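PDB 4BGV: malate dehydrogenase from Picrophilus torridus, which probably catalyses the reversible, NAD-dependent oxidation of (S)-malate to oxaloacetate, a step of the tricarboxylic acid cycle. Local coordinates for residues I8-V13 and I29-I34; M184-R189 and E209-T214. One frame throughout, in Å; residues are numbered along the deposited sequence.

Contact 1: I8-V13 and I29-I34; sequences IGAGAV and IYIFDI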
# COMPACT_ATOMS: atom_id res chain seq x y z
N ILE A 8 -16.38 0.90 19.48
CA ILE A 8 -17.64 0.60 20.15
C ILE A 8 -18.75 0.60 19.10
O ILE A 8 -19.02 1.62 18.47
CB ILE A 8 -17.91 1.61 21.28
CG1 ILE A 8 -16.77 1.61 22.30
CG2 ILE A 8 -19.25 1.31 21.98
CD1 ILE A 8 -16.98 2.59 23.46
N GLY A 9 -19.36 -0.57 18.90
CA GLY A 9 -20.36 -0.76 17.86
C GLY A 9 -19.78 -1.66 16.77
O GLY A 9 -18.74 -1.34 16.18
N ALA A 10 -20.43 -2.79 16.53
CA ALA A 10 -19.95 -3.75 15.53
C ALA A 10 -20.92 -3.91 14.36
O ALA A 10 -20.88 -4.92 13.66
CB ALA A 10 -19.65 -5.10 16.19
N GLY A 11 -21.77 -2.91 14.14
CA GLY A 11 -22.63 -2.88 12.97
C GLY A 11 -21.82 -2.50 11.75
O GLY A 11 -20.59 -2.54 11.78
N ALA A 12 -22.49 -2.13 10.67
CA ALA A 12 -21.80 -1.85 9.40
C ALA A 12 -20.70 -0.80 9.55
O ALA A 12 -19.60 -0.97 9.06
CB ALA A 12 -22.81 -1.41 8.32
N VAL A 13 -21.00 0.30 10.23
CA VAL A 13 -19.97 1.35 10.33
C VAL A 13 -18.79 0.91 11.19
O VAL A 13 -17.65 1.02 10.77
CB VAL A 13 -20.56 2.71 10.80
CG1 VAL A 13 -19.43 3.73 11.04
CG2 VAL A 13 -21.52 3.25 9.75
N ILE A 29 -6.89 -3.94 17.19
CA ILE A 29 -8.25 -3.44 17.13
C ILE A 29 -9.15 -4.32 17.99
O ILE A 29 -9.25 -5.52 17.76
CB ILE A 29 -8.75 -3.46 15.69
CG1 ILE A 29 -7.91 -2.52 14.81
CG2 ILE A 29 -10.22 -3.02 15.61
CD1 ILE A 29 -7.63 -3.09 13.46
N TYR A 30 -9.75 -3.72 19.01
CA TYR A 30 -10.74 -4.41 19.85
C TYR A 30 -12.15 -3.87 19.56
O TYR A 30 -12.38 -2.65 19.61
CB TYR A 30 -10.44 -4.23 21.34
CG TYR A 30 -9.28 -5.07 21.86
CD1 TYR A 30 -8.32 -5.59 21.00
CD2 TYR A 30 -9.17 -5.37 23.22
CE1 TYR A 30 -7.27 -6.36 21.48
CE2 TYR A 30 -8.12 -6.13 23.70
CZ TYR A 30 -7.18 -6.62 22.83
OH TYR A 30 -6.13 -7.39 23.31
N ILE A 31 -13.08 -4.77 19.25
CA ILE A 31 -14.43 -4.37 18.83
C ILE A 31 -15.40 -4.73 19.95
O ILE A 31 -15.26 -5.79 20.57
CB ILE A 31 -14.87 -5.06 17.51
CG1 ILE A 31 -13.77 -4.98 16.45
CG2 ILE A 31 -16.17 -4.45 16.97
CD1 ILE A 31 -14.11 -5.72 15.18
N PHE A 32 -16.38 -3.86 20.20
CA PHE A 32 -17.37 -4.06 21.26
C PHE A 32 -18.79 -3.86 20.75
O PHE A 32 -19.06 -2.95 19.97
CB PHE A 32 -17.11 -3.09 22.43
CG PHE A 32 -15.74 -3.22 23.03
CD1 PHE A 32 -14.63 -2.63 22.42
CD2 PHE A 32 -15.55 -3.97 24.19
CE1 PHE A 32 -13.35 -2.78 22.96
CE2 PHE A 32 -14.28 -4.11 24.75
CZ PHE A 32 -13.18 -3.52 24.13
N ASP A 33 -19.70 -4.73 21.19
CA ASP A 33 -21.11 -4.60 20.84
C ASP A 33 -21.97 -5.32 21.86
O ASP A 33 -21.61 -6.39 22.37
CB ASP A 33 -21.41 -5.13 19.43
CG ASP A 33 -22.69 -4.53 18.85
OD1 ASP A 33 -23.79 -4.99 19.24
OD2 ASP A 33 -22.62 -3.58 18.04
N ILE A 34 -23.13 -4.74 22.14
CA ILE A 34 -24.05 -5.28 23.12
C ILE A 34 -24.75 -6.55 22.62
O ILE A 34 -25.25 -7.34 23.41
CB ILE A 34 -25.12 -4.21 23.51
CG1 ILE A 34 -25.93 -4.66 24.72
CG2 ILE A 34 -26.02 -3.90 22.33
CD1 ILE A 34 -25.54 -3.96 26.00

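Contact 2: M184-R189 and E209-T214; sequences MVPFIR and EIVKRT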
# COMPACT_ATOMS: atom_id res chain seq x y z
N MET A 184 -24.28 22.25 7.06
CA MET A 184 -22.98 22.23 6.39
C MET A 184 -22.71 23.61 5.80
O MET A 184 -23.63 24.27 5.31
CB MET A 184 -22.98 21.21 5.25
CG MET A 184 -21.62 20.91 4.64
SD MET A 184 -21.81 19.81 3.20
CE MET A 184 -22.16 21.00 1.90
N VAL A 185 -21.46 24.04 5.85
CA VAL A 185 -21.09 25.34 5.30
C VAL A 185 -19.89 25.17 4.38
O VAL A 185 -18.75 25.04 4.84
CB VAL A 185 -20.73 26.36 6.40
CG1 VAL A 185 -20.40 27.73 5.76
CG2 VAL A 185 -21.88 26.51 7.40
N PRO A 186 -20.14 25.14 3.07
CA PRO A 186 -19.01 25.04 2.14
C PRO A 186 -18.34 26.40 1.98
O PRO A 186 -19.02 27.42 2.08
CB PRO A 186 -19.70 24.66 0.82
CG PRO A 186 -21.05 25.33 0.91
CD PRO A 186 -21.43 25.31 2.38
N PHE A 187 -17.02 26.40 1.76
CA PHE A 187 -16.33 27.60 1.26
C PHE A 187 -15.95 27.25 -0.17
O PHE A 187 -14.96 26.54 -0.41
CB PHE A 187 -15.04 27.93 2.05
CG PHE A 187 -15.27 28.55 3.41
CD1 PHE A 187 -16.27 28.09 4.26
CD2 PHE A 187 -14.43 29.55 3.86
CE1 PHE A 187 -16.45 28.66 5.53
CE2 PHE A 187 -14.58 30.11 5.13
CZ PHE A 187 -15.60 29.66 5.97
N ILE A 188 -16.75 27.72 -1.11
CA ILE A 188 -16.50 27.43 -2.52
C ILE A 188 -15.17 28.01 -2.95
O ILE A 188 -14.43 27.38 -3.70
CB ILE A 188 -17.63 27.99 -3.41
CG1 ILE A 188 -18.94 27.26 -3.12
CG2 ILE A 188 -17.28 27.89 -4.87
CD1 ILE A 188 -18.77 25.77 -2.94
N ARG A 189 -14.84 29.20 -2.43
CA ARG A 189 -13.58 29.85 -2.79
C ARG A 189 -12.34 29.07 -2.36
O ARG A 189 -11.27 29.24 -2.94
CB ARG A 189 -13.53 31.29 -2.26
CG ARG A 189 -13.60 31.38 -0.75
CD ARG A 189 -13.97 32.78 -0.28
NE ARG A 189 -14.11 32.80 1.17
CZ ARG A 189 -13.19 33.27 1.99
NH1 ARG A 189 -12.06 33.79 1.51
NH2 ARG A 189 -13.41 33.25 3.30
N GLU A 209 -25.46 22.63 -7.54
CA GLU A 209 -26.01 21.28 -7.62
C GLU A 209 -25.17 20.30 -6.80
O GLU A 209 -25.70 19.45 -6.09
CB GLU A 209 -26.06 20.80 -9.07
CG GLU A 209 -27.04 21.55 -9.95
CD GLU A 209 -27.02 21.06 -11.40
OE1 GLU A 209 -26.20 20.17 -11.71
OE2 GLU A 209 -27.81 21.56 -12.22
N ILE A 210 -23.86 20.44 -6.92
CA ILE A 210 -22.93 19.55 -6.25
C ILE A 210 -22.92 19.82 -4.73
O ILE A 210 -22.84 18.88 -3.93
CB ILE A 210 -21.54 19.67 -6.88
CG1 ILE A 210 -21.57 19.05 -8.28
CG2 ILE A 210 -20.47 19.00 -5.99
CD1 ILE A 210 -20.25 19.15 -9.05
N VAL A 211 -23.03 21.09 -4.35
CA VAL A 211 -23.15 21.45 -2.95
C VAL A 211 -24.40 20.83 -2.32
O VAL A 211 -24.34 20.26 -1.23
CB VAL A 211 -23.13 22.97 -2.79
CG1 VAL A 211 -23.58 23.38 -1.39
CG2 VAL A 211 -21.71 23.50 -3.10
N LYS A 212 -25.53 20.92 -3.01
CA LYS A 212 -26.76 20.34 -2.49
C LYS A 212 -26.68 18.81 -2.38
O LYS A 212 -27.12 18.24 -1.37
CB LYS A 212 -27.96 20.78 -3.35
CG LYS A 212 -29.31 20.39 -2.78
CD LYS A 212 -30.45 21.00 -3.58
CE LYS A 212 -30.71 22.44 -3.17
NZ LYS A 212 -32.04 22.91 -3.67
N ARG A 213 -26.12 18.15 -3.39
CA ARG A 213 -25.93 16.69 -3.30
C ARG A 213 -25.07 16.33 -2.12
O ARG A 213 -25.31 15.31 -1.47
CB ARG A 213 -25.31 16.12 -4.58
CG ARG A 213 -25.29 14.59 -4.64
CD ARG A 213 -24.68 14.11 -5.95
NE ARG A 213 -24.62 12.65 -6.02
CZ ARG A 213 -24.01 11.97 -6.98
NH1 ARG A 213 -23.38 12.62 -7.97
NH2 ARG A 213 -24.01 10.64 -6.94
N THR A 214 -24.07 17.16 -1.82
CA THR A 214 -23.18 16.88 -0.70
C THR A 214 -23.95 17.01 0.60
O THR A 214 -23.81 16.19 1.50
CB THR A 214 -21.98 17.83 -0.72
OG1 THR A 214 -21.25 17.64 -1.93
CG2 THR A 214 -21.04 17.56 0.48

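Contact 1: I8-V13 and I29-I34
Ala10, Asp33 and Phe32 bring the most surface to the meeting of residues 8-13 with strand 29-33. Phe32 contributes mainly through its backbone: its carbonyl O receives Gly9 N at 2.6 Å, the donor lying nearly along the C=O axis, and this bond follows directly on the parallel pairing of Ile8 with Phe32. At Ala10 the acceptor becomes a side chain. Asp33 CG stands anti to its own backbone N (chi1 -158°), which carries OD2 back to the glycine-rich turn. There OD2 takes Ala10 N through its anti lone pair at 2.8 Å, in an almost straight bond (171°), and passes 3.6 Å from Gly9 CA. The other oxygen, OD1, accepts from the backbone N of Val35, so both ends of the carboxylate are tied to main chain. An asparagine in place of Asp33 would probably leave one of these N-H groups, of Ala10 or Val35, without its acceptor. Beside these bonds, Ala10 CB sits 3.6 Å from Ile31 CG2 and 3.7 Å from Asp33 CB. With Gly11 as N-cap of helix 12-23, the arrangement is the first beta-alpha-beta unit of a Rossmann fold and its GxGxxG turn, consistent with NAD binding.

Contact 2: M184-R189 and E209-T214
Met184 opens the contact by sending its thioether to the end of segment 209-214. With CG anti to the backbone N (chi1 -169°) and the next torsion also extended, the chain brings SD to 3.6 Å from Thr214 CG2; the bend at chi3 (85°) sets only CE, 3.9 Å from Val211 O. Met184 and Thr214 cross at about a right angle. Two residues on, Pro186 points toward the helix and touches Val211 CG1 with its CG at 3.9 Å, while the intervening Val185 turns to the other side, against helix 295-321. Where the chain turns its corner, Ile188 reaches in with CD1, 3.7 Å from Val211 CG2. Val211 thus divides its methyls, CG1 to the proline and CG2 to the isoleucine. Strand 184-187 and helix 209-214 run roughly antiparallel (148°), axes 10.0 Å apart at closest, and no backbone atom of one meets backbone of the other. Thr214 offers the methionine its methyl because OG1 is turned back to Ile210 O at 2.8 Å; that oxygen also takes Thr214 N, from the opposite face of its plane. With no hydrogen bond crossing, the attachment rests on shape and apolar burial.

The two contacts illustrate the division of labour in a two-domain dehydrogenase. Contact 1 belongs to the NAD-binding domain and contact 2 to the C-terminal domain, on opposite sides of the chain's centre; their centres are 32 Å apart and their nearest atoms about 16 Å, with no touch. Contact 1 contains probable cofactor-binding residues itself, Asp33 and the turn beginning at Gly9. Contact 2 instead lies near probable active-site residues: the side chain of Met184 is about 6 Å from that of His180, the likely proton acceptor, and the side chain of Thr214 about 5 Å from that of Arg156, a likely substrate ligand. Hydrogen bonds cross contact 1, whereas none crosses contact 2.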